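Side-chain contacts in autoinducer 2-binding protein LsrB (Clostridium saccharobutylicum DSM 13864, PDB 6DSP), which binds the quorum-sensing signal autoinducer-2 in its cyclic tetrahydroxytetrahydrofuran form, as an LsrB-type receptor of the periplasmic binding protein fold: residues K29-G32 and F36-A39; E201-V206 and D224-P229; E208-A213 and D218-N223; G230-A235 and N254-Y259; Q258-G263 and D340-Y345. All blocks are in the same frame, centred on the assembly; numbering follows the deposited sequence.

Contact 1 (K29-G32 and F36-A39); sequences KLTG and FESA. With PAV ((2R,4S)-2-methyl-2,3,3,4-tetrahydroxytetrahydrofuran), chain C.
In the ligand pocket of this periplasmic binding protein, the loop K29-G32, which leaves strand 23-27, folds back on the first turn of helix 34-50, and K29 and F36 meet at the ligand. The general lesson is that one side chain can pack and bind at once. K29 does so: its CB sits over the CZ rim of the F36 ring, 3.6 Å from F36 CZ, and the chain passes obliquely beyond that rim, extended past CG, to deliver its ammonium group. K29 NZ donates to PAV O4 over 2.8 Å and also forms a salt bridge with D167, so the cation joins ligand and protein. Being held by an acidic partner would favour the charged amine. The same hydroxyl oxygen, PAV O4, lies near the plane of the F36 ring at its edge, 3.4 Å from F36 CZ.

One face of that ring receives backbone: K29 N sits 3.5 Å above its plane, displaced toward the rim. L30 comes in from its methyl end, CD2 lying 3.9 Å from F36 CD2, and the two side chains cross at about a right angle. The carbonyl L30 O is buried against F36 CB with no polar partner.

Farther from the ligand, E37 bends at chi2 (-59°) and turns its carboxylate to the loop. Its OE2 also bonds to Y56 of strand 53-56, and takes the amide of G32 on its anti side, tilted from the carboxylate plane: G32 N to E37 OE2 is 2.9 Å and nearly straight, at 176°.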
# COMPACT_ATOMS: atom_id res chain seq x y z
N LYS A 29 4.99 -1.09 7.78
CA LYS A 29 4.81 -2.54 7.82
C LYS A 29 6.13 -3.26 8.07
O LYS A 29 6.15 -4.31 8.73
CB LYS A 29 4.18 -3.06 6.52
CG LYS A 29 2.74 -2.72 6.34
CD LYS A 29 2.19 -3.37 5.05
CE LYS A 29 0.76 -3.01 4.75
NZ LYS A 29 0.40 -3.56 3.41
N LEU A 30 7.22 -2.72 7.53
CA LEU A 30 8.58 -3.15 7.82
C LEU A 30 9.51 -2.04 7.38
O LEU A 30 9.16 -1.23 6.50
CB LEU A 30 8.94 -4.46 7.09
CG LEU A 30 9.16 -4.45 5.57
CD1 LEU A 30 9.66 -5.82 5.11
CD2 LEU A 30 7.87 -4.09 4.82
N THR A 31 10.68 -1.97 8.01
CA THR A 31 11.71 -1.05 7.54
C THR A 31 12.52 -1.68 6.41
O THR A 31 12.43 -2.88 6.16
CB THR A 31 12.66 -0.70 8.68
OG1 THR A 31 13.23 -1.89 9.19
CG2 THR A 31 11.91 0.03 9.80
N GLY A 32 13.29 -0.87 5.69
CA GLY A 32 14.18 -1.43 4.69
C GLY A 32 13.53 -1.91 3.41
O GLY A 32 14.14 -2.68 2.66
N PHE A 36 8.47 2.16 2.27
CA PHE A 36 8.42 2.67 3.64
C PHE A 36 9.56 3.63 3.90
O PHE A 36 9.37 4.64 4.60
CB PHE A 36 8.37 1.50 4.61
CG PHE A 36 7.09 0.75 4.47
CD1 PHE A 36 5.90 1.30 4.95
CD2 PHE A 36 7.00 -0.44 3.77
CE1 PHE A 36 4.67 0.69 4.75
CE2 PHE A 36 5.74 -1.06 3.59
CZ PHE A 36 4.59 -0.48 4.11
N GLU A 37 10.73 3.37 3.33
CA GLU A 37 11.83 4.31 3.49
C GLU A 37 11.51 5.63 2.82
O GLU A 37 11.79 6.70 3.37
CB GLU A 37 13.11 3.69 2.95
CG GLU A 37 13.55 2.47 3.76
CD GLU A 37 13.79 2.77 5.26
OE1 GLU A 37 14.43 3.81 5.60
OE2 GLU A 37 13.33 1.95 6.11
N SER A 38 10.90 5.59 1.62
CA SER A 38 10.52 6.83 0.94
C SER A 38 9.40 7.55 1.68
O SER A 38 9.39 8.79 1.76
CB SER A 38 10.15 6.52 -0.50
OG SER A 38 11.32 6.31 -1.28
N ALA A 39 8.47 6.79 2.27
CA ALA A 39 7.41 7.45 3.02
C ALA A 39 8.00 8.18 4.22
O ALA A 39 7.59 9.30 4.55
CB ALA A 39 6.38 6.42 3.46
O2 PAV C . 1.31 -2.06 -2.36
C2 PAV C . 2.02 -1.44 -1.27
C1 PAV C . 2.93 -0.28 -1.74
O5 PAV C . 3.04 -2.51 -0.85
C5 PAV C . 3.35 -2.27 0.45
C4 PAV C . 2.39 -1.19 0.98
O4 PAV C . 1.89 -1.54 2.26
C3 PAV C . 1.33 -1.16 -0.13
O3 PAV C . 0.74 0.11 -0.22
O13 PAV C . 0.36 -2.16 0.10

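Contact 2 (E201-V206 and D224-P229); sequences EQAISV and DSTALP. With PAV ((2R,4S)-2-methyl-2,3,3,4-tetrahydroxytetrahydrofuran), chain C.
Behind the ligand pocket, the segment D224-P229 that carries D224 and S225 rests on helix 200-213 through a small patch in which a methyl meets a backbone carbonyl and a second methyl. A203 points its CB at the other segment, and this atom comes 3.5 Å from T226 O and 3.9 Å from T226 CG2. With so short a side chain the backbones come close, and the CA atoms of A203 and A227 are 5.1 Å apart. In T226, OG1 lies beside the backbone N (chi1 -50°) while CG2 goes toward A203.

Between this packing and the ligand stands a helix cap, at the start of helix 227-237. One oxygen, D224 OD2, accepts two backbone amides: A227 N at 2.8 Å, on the anti side and close to the carboxylate plane, and T226 N at 2.9 Å from well above that plane. The second carboxylate oxygen, OD1, bonds to Q168, itself a ligand donor, so both ends of the group are fixed. The amide between D224 and T226, S225 N, does not bond to the carboxylate but donates to PAV O5 at 2.9 Å with an angle of 150°. S225 OG bonds to N33 of the loop preceding helix 34-50.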
# COMPACT_ATOMS: atom_id res chain seq x y z
N GLU A 201 13.88 -11.66 -0.62
CA GLU A 201 14.38 -12.88 -1.23
C GLU A 201 13.25 -13.87 -1.51
O GLU A 201 13.25 -14.53 -2.56
CB GLU A 201 15.49 -13.52 -0.37
CG GLU A 201 16.76 -12.65 -0.16
CD GLU A 201 17.62 -12.49 -1.41
OE1 GLU A 201 18.82 -12.82 -1.39
OE2 GLU A 201 17.11 -12.02 -2.43
N GLN A 202 12.26 -13.95 -0.62
CA GLN A 202 11.15 -14.86 -0.87
C GLN A 202 10.30 -14.40 -2.05
O GLN A 202 9.72 -15.24 -2.76
CB GLN A 202 10.28 -15.03 0.39
CG GLN A 202 9.29 -16.16 0.10
CD GLN A 202 8.48 -16.67 1.23
OE1 GLN A 202 8.08 -15.92 2.11
NE2 GLN A 202 8.21 -18.00 1.21
N ALA A 203 10.19 -13.10 -2.27
CA ALA A 203 9.39 -12.63 -3.41
C ALA A 203 10.01 -13.07 -4.72
O ALA A 203 9.28 -13.36 -5.68
CB ALA A 203 9.29 -11.12 -3.36
N ILE A 204 11.34 -13.14 -4.79
CA ILE A 204 11.98 -13.69 -5.98
C ILE A 204 11.66 -15.17 -6.12
O ILE A 204 11.32 -15.64 -7.21
CB ILE A 204 13.51 -13.48 -5.94
CG1 ILE A 204 13.82 -11.99 -5.79
CG2 ILE A 204 14.18 -14.10 -7.16
CD1 ILE A 204 15.30 -11.72 -5.43
N SER A 205 11.81 -15.92 -5.03
CA SER A 205 11.58 -17.37 -5.08
C SER A 205 10.13 -17.69 -5.43
O SER A 205 9.85 -18.56 -6.27
CB SER A 205 11.93 -17.97 -3.73
OG SER A 205 11.78 -19.38 -3.81
N VAL A 206 9.18 -17.02 -4.79
CA VAL A 206 7.77 -17.17 -5.15
C VAL A 206 7.52 -16.75 -6.60
O VAL A 206 6.79 -17.43 -7.33
CB VAL A 206 6.88 -16.41 -4.15
CG1 VAL A 206 5.43 -16.34 -4.64
CG2 VAL A 206 6.94 -17.08 -2.80
N ASP A 224 1.94 -5.31 -4.26
CA ASP A 224 2.77 -5.22 -3.07
C ASP A 224 4.17 -4.78 -3.51
O ASP A 224 4.70 -5.27 -4.51
CB ASP A 224 2.83 -6.56 -2.35
CG ASP A 224 3.89 -6.57 -1.25
OD1 ASP A 224 3.63 -5.93 -0.20
OD2 ASP A 224 4.98 -7.15 -1.46
N SER A 225 4.78 -3.88 -2.72
CA SER A 225 6.04 -3.25 -3.06
C SER A 225 7.25 -4.20 -3.01
O SER A 225 8.33 -3.81 -3.48
CB SER A 225 6.31 -2.03 -2.20
OG SER A 225 6.55 -2.41 -0.87
N THR A 226 7.10 -5.39 -2.43
CA THR A 226 8.12 -6.42 -2.45
C THR A 226 7.84 -7.44 -3.54
O THR A 226 8.74 -7.83 -4.30
CB THR A 226 8.20 -7.15 -1.08
OG1 THR A 226 8.29 -6.20 -0.02
CG2 THR A 226 9.43 -8.01 -1.02
N ALA A 227 6.58 -7.86 -3.66
CA ALA A 227 6.23 -8.82 -4.71
C ALA A 227 6.55 -8.30 -6.10
O ALA A 227 6.98 -9.07 -6.96
CB ALA A 227 4.75 -9.15 -4.64
N LEU A 228 6.32 -7.00 -6.37
CA LEU A 228 6.54 -6.49 -7.72
C LEU A 228 8.01 -6.57 -8.14
O LEU A 228 8.30 -7.18 -9.18
CB LEU A 228 5.94 -5.09 -7.87
CG LEU A 228 6.21 -4.49 -9.26
CD1 LEU A 228 5.66 -5.38 -10.41
CD2 LEU A 228 5.62 -3.09 -9.36
N PRO A 229 8.97 -6.01 -7.40
CA PRO A 229 10.37 -6.17 -7.83
C PRO A 229 10.83 -7.61 -7.75
O PRO A 229 11.64 -8.04 -8.58
CB PRO A 229 11.16 -5.24 -6.89
CG PRO A 229 10.22 -5.04 -5.68
CD PRO A 229 8.83 -5.05 -6.28
O2 PAV C . 1.31 -2.06 -2.36
C2 PAV C . 2.02 -1.44 -1.27
C1 PAV C . 2.93 -0.28 -1.74
O5 PAV C . 3.04 -2.51 -0.85
C5 PAV C . 3.35 -2.27 0.45
C4 PAV C . 2.39 -1.19 0.98
O4 PAV C . 1.89 -1.54 2.26
C3 PAV C . 1.33 -1.16 -0.13
O3 PAV C . 0.74 0.11 -0.22
O13 PAV C . 0.36 -2.16 0.10

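Contact 3 (E208-A213 and D218-N223); sequences ESILSA and DLIICN
I210 is the first residue of E208-A213 to reach the strand. Its CG2 methyl, anti to the backbone N, lies 3.9 Å from I220 CD1, and the two isoleucine side chains run antiparallel alongside each other.

L211 follows on the flank. Its CB does not aim at the strand, but the branch brings CD2 within 4.0 Å of the same I220 CD1, crossing that side chain at a slant. One terminal methyl thus meets two neighbouring residues of the helix, and the interaction is purely apolar. I220 can reach both because its CG1 is anti to the carbonyl carbon (chi1 -51°) and the chain continues extended to CD1. Q231 of helix 227-237 also touches I210 and I220.

S212 comes next, on a face of the helix that does not meet the strand; its OG bonds back to E208 O at 2.9 Å, from above the carbonyl plane, and this oxygen also takes the amide S212 N, a feature internal to helix 200-213.

Helix 200-213, a short loop and strand 219-222 in a parallel sheet make up the helix-to-strand half of a beta-alpha-beta unit, the repeating element of the Rossmann-like domains of periplasmic binding proteins.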
# COMPACT_ATOMS: atom_id res chain seq x y z
N GLU A 208 9.52 -17.00 -9.04
CA GLU A 208 10.00 -18.11 -9.86
C GLU A 208 9.05 -19.30 -9.82
O GLU A 208 8.80 -19.95 -10.84
CB GLU A 208 11.39 -18.54 -9.37
CG GLU A 208 12.42 -17.48 -9.64
CD GLU A 208 13.76 -17.72 -9.00
OE1 GLU A 208 13.82 -18.38 -7.93
OE2 GLU A 208 14.74 -17.21 -9.57
N SER A 209 8.47 -19.57 -8.64
CA SER A 209 7.47 -20.64 -8.52
C SER A 209 6.27 -20.39 -9.42
O SER A 209 5.74 -21.32 -10.03
CB SER A 209 7.00 -20.75 -7.05
OG SER A 209 8.02 -21.20 -6.16
N ILE A 210 5.78 -19.15 -9.47
CA ILE A 210 4.64 -18.87 -10.35
C ILE A 210 4.99 -19.15 -11.80
O ILE A 210 4.22 -19.79 -12.52
CB ILE A 210 4.19 -17.41 -10.18
CG1 ILE A 210 3.77 -17.13 -8.74
CG2 ILE A 210 3.09 -17.08 -11.20
CD1 ILE A 210 3.42 -15.66 -8.51
N LEU A 211 6.17 -18.70 -12.25
CA LEU A 211 6.54 -18.87 -13.64
C LEU A 211 6.85 -20.33 -13.97
O LEU A 211 6.67 -20.75 -15.12
CB LEU A 211 7.71 -17.96 -13.96
CG LEU A 211 7.40 -16.45 -13.96
CD1 LEU A 211 8.68 -15.61 -13.96
CD2 LEU A 211 6.50 -16.12 -15.16
N SER A 212 7.29 -21.11 -12.99
CA SER A 212 7.56 -22.53 -13.21
C SER A 212 6.26 -23.35 -13.26
O SER A 212 6.12 -24.27 -14.08
CB SER A 212 8.48 -23.07 -12.11
OG SER A 212 9.73 -22.38 -12.09
N ALA A 213 5.32 -23.06 -12.35
CA ALA A 213 4.10 -23.84 -12.23
C ALA A 213 3.03 -23.39 -13.22
O ALA A 213 2.10 -24.15 -13.50
CB ALA A 213 3.55 -23.72 -10.81
N ASP A 218 -0.19 -15.22 -18.49
CA ASP A 218 -0.12 -13.99 -19.26
C ASP A 218 0.13 -12.76 -18.42
O ASP A 218 0.78 -11.81 -18.88
CB ASP A 218 -1.44 -13.75 -20.02
CG ASP A 218 -1.65 -14.73 -21.15
OD1 ASP A 218 -0.79 -14.79 -22.06
OD2 ASP A 218 -2.67 -15.45 -21.10
N LEU A 219 -0.39 -12.74 -17.20
CA LEU A 219 -0.41 -11.53 -16.37
C LEU A 219 -0.21 -11.92 -14.92
O LEU A 219 -0.92 -12.81 -14.41
CB LEU A 219 -1.79 -10.85 -16.53
CG LEU A 219 -2.12 -9.72 -15.57
CD1 LEU A 219 -1.15 -8.53 -15.78
CD2 LEU A 219 -3.58 -9.33 -15.72
N ILE A 220 0.70 -11.24 -14.23
CA ILE A 220 0.87 -11.42 -12.78
C ILE A 220 0.67 -10.06 -12.14
O ILE A 220 1.44 -9.13 -12.43
CB ILE A 220 2.25 -12.00 -12.42
CG1 ILE A 220 2.55 -13.26 -13.26
CG2 ILE A 220 2.28 -12.31 -10.88
CD1 ILE A 220 3.97 -13.78 -13.07
N ILE A 221 -0.37 -9.94 -11.31
CA ILE A 221 -0.69 -8.67 -10.66
C ILE A 221 -0.02 -8.68 -9.29
O ILE A 221 -0.42 -9.44 -8.42
CB ILE A 221 -2.21 -8.46 -10.52
CG1 ILE A 221 -2.92 -8.57 -11.90
CG2 ILE A 221 -2.48 -7.11 -9.87
CD1 ILE A 221 -4.45 -8.58 -11.76
N CYS A 222 0.97 -7.81 -9.12
CA CYS A 222 1.81 -7.81 -7.92
C CYS A 222 1.50 -6.57 -7.08
O CYS A 222 2.28 -5.60 -7.10
CB CYS A 222 3.28 -7.81 -8.34
SG CYS A 222 3.69 -9.32 -9.26
N ASN A 223 0.37 -6.60 -6.35
CA ASN A 223 -0.10 -5.45 -5.57
C ASN A 223 0.60 -5.33 -4.22
O ASN A 223 -0.04 -5.26 -3.17
CB ASN A 223 -1.62 -5.51 -5.39
CG ASN A 223 -2.12 -6.88 -4.89
OD1 ASN A 223 -1.71 -7.93 -5.40
ND2 ASN A 223 -3.04 -6.86 -3.94

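Contact 4 (G230-A235 and N254-Y259); sequences GQAQAA and NSMKQY
Y259 and A232 bury more surface here than any other pair, with Q233 next. The methyl of A232 stands over one face of the Y259 ring, a CH-pi contact in which CB is 3.8 Å from the ring centroid and 16° off the normal. It lies nearer the root of the ring than its hydroxyl end, 3.7 Å from Y259 CG. M256, bent at both chi2 and chi3, curls its CE to 4.1 Å from A232 CB, adding a second apolar neighbour to the same methyl.

At the far end of the ring the contact turns polar. Y259 OH donates to Q233 OE1 at 2.7 Å, meeting a lone pair in the carbonyl plane at a C=O...donor angle of 134°. Q233 arrives at the edge of the ring, its amide plane turned 66° from the ring plane. Its chain leaves with CG anti to the backbone N, then bends at chi2, which carries OE1 to the phenol. The other end of the amide, NE2, bonds to N237 one turn on.

Helices 227-237 and 257-261 are thus joined by an aromatic side chain used in two ways: its face gives a non-directional dispersion contact, while the directional phenol bond at its edge would be expected to limit where the ring end can sit against Q233.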
# COMPACT_ATOMS: atom_id res chain seq x y z
N GLY A 230 10.32 -8.40 -6.80
CA GLY A 230 10.71 -9.80 -6.76
C GLY A 230 10.22 -10.55 -7.99
O GLY A 230 10.94 -11.40 -8.53
N GLN A 231 8.99 -10.26 -8.43
CA GLN A 231 8.46 -10.92 -9.61
C GLN A 231 9.23 -10.50 -10.86
O GLN A 231 9.48 -11.32 -11.75
CB GLN A 231 7.00 -10.56 -9.76
CG GLN A 231 6.30 -11.39 -10.86
CD GLN A 231 6.28 -12.85 -10.48
OE1 GLN A 231 5.59 -13.24 -9.53
NE2 GLN A 231 7.01 -13.69 -11.24
N ALA A 232 9.59 -9.22 -10.95
CA ALA A 232 10.40 -8.78 -12.08
C ALA A 232 11.75 -9.49 -12.08
O ALA A 232 12.23 -9.97 -13.12
CB ALA A 232 10.58 -7.27 -12.05
N GLN A 233 12.38 -9.59 -10.90
CA GLN A 233 13.65 -10.31 -10.83
C GLN A 233 13.49 -11.77 -11.23
O GLN A 233 14.33 -12.34 -11.94
CB GLN A 233 14.19 -10.20 -9.40
CG GLN A 233 15.55 -10.87 -9.26
CD GLN A 233 16.64 -10.13 -10.00
OE1 GLN A 233 16.70 -8.88 -9.95
NE2 GLN A 233 17.51 -10.86 -10.69
N ALA A 234 12.39 -12.40 -10.80
CA ALA A 234 12.14 -13.78 -11.19
C ALA A 234 12.03 -13.93 -12.70
O ALA A 234 12.57 -14.88 -13.29
CB ALA A 234 10.86 -14.29 -10.53
N ALA A 235 11.33 -12.99 -13.35
CA ALA A 235 11.20 -13.03 -14.79
C ALA A 235 12.56 -12.88 -15.44
O ALA A 235 12.91 -13.62 -16.36
CB ALA A 235 10.24 -11.93 -15.23
N ASN A 254 11.80 4.41 -8.03
CA ASN A 254 13.24 4.14 -8.08
C ASN A 254 13.53 2.65 -8.02
O ASN A 254 14.48 2.18 -8.65
CB ASN A 254 13.99 4.87 -6.97
CG ASN A 254 14.14 6.36 -7.20
OD1 ASN A 254 13.69 6.91 -8.21
ND2 ASN A 254 14.78 7.05 -6.25
N SER A 255 12.72 1.88 -7.27
CA SER A 255 12.99 0.46 -7.12
C SER A 255 12.75 -0.32 -8.40
O SER A 255 13.21 -1.46 -8.51
CB SER A 255 12.17 -0.15 -5.97
OG SER A 255 10.80 -0.23 -6.32
N MET A 256 12.03 0.27 -9.38
CA MET A 256 11.67 -0.45 -10.60
C MET A 256 12.34 0.09 -11.85
O MET A 256 12.18 -0.52 -12.91
CB MET A 256 10.15 -0.43 -10.83
CG MET A 256 9.33 -1.03 -9.69
SD MET A 256 9.73 -2.78 -9.38
CE MET A 256 9.28 -3.51 -10.98
N LYS A 257 13.07 1.21 -11.76
CA LYS A 257 13.57 1.83 -12.99
C LYS A 257 14.47 0.89 -13.77
O LYS A 257 14.37 0.83 -15.00
CB LYS A 257 14.30 3.13 -12.67
CG LYS A 257 13.37 4.27 -12.29
CD LYS A 257 14.19 5.45 -11.86
CE LYS A 257 13.31 6.60 -11.39
NZ LYS A 257 14.14 7.73 -10.87
N GLN A 258 15.36 0.16 -13.08
CA GLN A 258 16.28 -0.70 -13.82
C GLN A 258 15.54 -1.83 -14.52
O GLN A 258 15.85 -2.16 -15.66
CB GLN A 258 17.37 -1.25 -12.89
CG GLN A 258 18.49 -1.91 -13.69
CD GLN A 258 19.18 -0.89 -14.58
OE1 GLN A 258 19.14 -0.99 -15.82
NE2 GLN A 258 19.82 0.09 -13.95
N TYR A 259 14.56 -2.44 -13.85
CA TYR A 259 13.76 -3.47 -14.49
C TYR A 259 13.06 -2.92 -15.72
O TYR A 259 12.94 -3.61 -16.74
CB TYR A 259 12.70 -4.04 -13.53
CG TYR A 259 13.29 -4.84 -12.38
CD1 TYR A 259 14.10 -5.96 -12.62
CD2 TYR A 259 13.06 -4.47 -11.03
CE1 TYR A 259 14.67 -6.66 -11.58
CE2 TYR A 259 13.62 -5.19 -9.97
CZ TYR A 259 14.43 -6.28 -10.26
OH TYR A 259 14.99 -6.95 -9.20

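Contact 5 (Q258-G263 and D340-Y345); sequences QYCNDG and DNMNNY
M342 takes chi1 68°, which sets CG between the backbone N and the carbonyl carbon, and from there runs extended so that its thioether end reaches straight across to helix 257-261. On the other side C260 holds SG anti to its backbone N (chi1 -174°). Both its CB and SG come within reach of the sulfur: M342 SD lies 3.7 Å from each. The terminal methyl goes a little farther, to the side-chain amide of N261, where M342 CE to N261 OD1 is a tight 3.1 Å and the two side chains meet at an oblique angle.

At the more exposed margin, two waters link the side-chain amides of N261 and N343. One water accepts from N261 ND2 and donates to N343 OD1; a second donates to N261 OD1, at 2.7 Å, and accepts from N343 ND2. The two amides are thereby bridged twice, each oxygen of one facing the nitrogen of the other through a single solvent molecule.

The helix stops just beyond, where G263 has positive phi in a Schellman motif. Strand 268-270, through W268, touches both C260 and M342, and K257, one turn before N261, packs against M342 and N343, so the segment D340-Y345 that follows strand 335-337 lies against helix 257-261 and the two-stranded antiparallel sheet.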
# COMPACT_ATOMS: atom_id res chain seq x y z
N GLN A 258 15.36 0.16 -13.08
CA GLN A 258 16.28 -0.70 -13.82
C GLN A 258 15.54 -1.83 -14.52
O GLN A 258 15.85 -2.16 -15.66
CB GLN A 258 17.37 -1.25 -12.89
CG GLN A 258 18.49 -1.91 -13.69
CD GLN A 258 19.18 -0.89 -14.58
OE1 GLN A 258 19.14 -0.99 -15.82
NE2 GLN A 258 19.82 0.09 -13.95
N TYR A 259 14.56 -2.44 -13.85
CA TYR A 259 13.76 -3.47 -14.49
C TYR A 259 13.06 -2.92 -15.72
O TYR A 259 12.94 -3.61 -16.74
CB TYR A 259 12.70 -4.04 -13.53
CG TYR A 259 13.29 -4.84 -12.38
CD1 TYR A 259 14.10 -5.96 -12.62
CD2 TYR A 259 13.06 -4.47 -11.03
CE1 TYR A 259 14.67 -6.66 -11.58
CE2 TYR A 259 13.62 -5.19 -9.97
CZ TYR A 259 14.43 -6.28 -10.26
OH TYR A 259 14.99 -6.95 -9.20
N CYS A 260 12.57 -1.69 -15.64
CA CYS A 260 11.89 -1.11 -16.78
C CYS A 260 12.87 -0.79 -17.91
O CYS A 260 12.61 -1.11 -19.09
CB CYS A 260 11.08 0.11 -16.30
SG CYS A 260 10.06 0.84 -17.58
N ASN A 261 14.04 -0.24 -17.56
CA ASN A 261 15.07 0.03 -18.57
C ASN A 261 15.57 -1.26 -19.23
O ASN A 261 15.96 -1.24 -20.41
CB ASN A 261 16.25 0.79 -17.96
CG ASN A 261 15.94 2.25 -17.72
OD1 ASN A 261 15.23 2.87 -18.51
ND2 ASN A 261 16.47 2.82 -16.65
N ASP A 262 15.55 -2.36 -18.50
CA ASP A 262 15.99 -3.65 -19.04
C ASP A 262 14.87 -4.38 -19.76
O ASP A 262 15.06 -5.53 -20.17
CB ASP A 262 16.53 -4.55 -17.92
CG ASP A 262 17.86 -4.05 -17.39
OD1 ASP A 262 18.46 -3.21 -18.08
OD2 ASP A 262 18.31 -4.51 -16.30
N GLY A 263 13.69 -3.76 -19.89
CA GLY A 263 12.60 -4.32 -20.66
C GLY A 263 11.85 -5.43 -19.97
O GLY A 263 11.14 -6.19 -20.63
N ASP A 340 8.39 6.30 -20.06
CA ASP A 340 8.26 7.66 -20.58
C ASP A 340 8.14 8.71 -19.48
O ASP A 340 8.42 9.88 -19.74
CB ASP A 340 7.04 7.75 -21.50
CG ASP A 340 7.23 6.97 -22.77
OD1 ASP A 340 8.40 6.76 -23.17
OD2 ASP A 340 6.19 6.56 -23.35
N ASN A 341 7.72 8.34 -18.26
CA ASN A 341 7.67 9.32 -17.18
C ASN A 341 8.42 8.93 -15.92
O ASN A 341 8.52 9.77 -15.01
CB ASN A 341 6.21 9.67 -16.82
CG ASN A 341 5.47 8.48 -16.21
OD1 ASN A 341 5.95 7.36 -16.25
ND2 ASN A 341 4.30 8.73 -15.60
N MET A 342 8.95 7.69 -15.81
CA MET A 342 9.50 7.26 -14.53
C MET A 342 10.67 8.14 -14.09
O MET A 342 10.91 8.29 -12.88
CB MET A 342 9.94 5.79 -14.59
CG MET A 342 11.13 5.56 -15.51
SD MET A 342 11.39 3.79 -15.72
CE MET A 342 13.00 3.80 -16.52
N ASN A 343 11.40 8.72 -15.03
CA ASN A 343 12.56 9.52 -14.67
C ASN A 343 12.18 10.91 -14.19
O ASN A 343 13.07 11.67 -13.78
CB ASN A 343 13.54 9.58 -15.85
CG ASN A 343 14.11 8.22 -16.17
OD1 ASN A 343 14.55 7.50 -15.27
ND2 ASN A 343 14.06 7.84 -17.44
N ASN A 344 10.89 11.24 -14.19
CA ASN A 344 10.44 12.47 -13.58
C ASN A 344 10.31 12.36 -12.07
O ASN A 344 10.00 13.35 -11.41
CB ASN A 344 9.08 12.89 -14.17
CG ASN A 344 9.15 13.15 -15.65
OD1 ASN A 344 10.21 13.43 -16.20
ND2 ASN A 344 8.00 13.09 -16.32
N TYR A 345 10.53 11.17 -11.51
CA TYR A 345 10.31 10.93 -10.10
C TYR A 345 11.61 10.47 -9.46
O TYR A 345 12.46 9.86 -10.11
CB TYR A 345 9.22 9.86 -9.91
CG TYR A 345 7.91 10.27 -10.53
CD1 TYR A 345 7.64 10.01 -11.86
CD2 TYR A 345 6.96 10.95 -9.79
CE1 TYR A 345 6.45 10.43 -12.43
CE2 TYR A 345 5.77 11.35 -10.35
CZ TYR A 345 5.53 11.11 -11.68
OH TYR A 345 4.33 11.52 -12.24
O HOH W 1 16.38 5.46 -15.51
O HOH W 2 15.17 5.52 -18.91

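How the contacts relate
Along the chain the contacts run from contact 1, at the first loop and helix, to contact 5, whose second segment lies near the C-terminus; contact 3 is nested in the loop closed by contact 2. Contacts 2, 3 and 4 form a connected cluster, centres 9 to 13 Å apart, sharing helix 200-213 (2 and 3) and helix 227-237 (2 and 4). Contact 5 continues from contact 4 through helix 257-261, and K257 NZ probably bonds to Y345 O between them. Contact 1 lies beside the eight-stranded sheet, contacts 2 to 4 beside the four-stranded one; the ligand sits between these two lobes, as in periplasmic binding proteins, held from both by contacts 1 and 2, whose nearest atoms are about 5 Å apart, not touching.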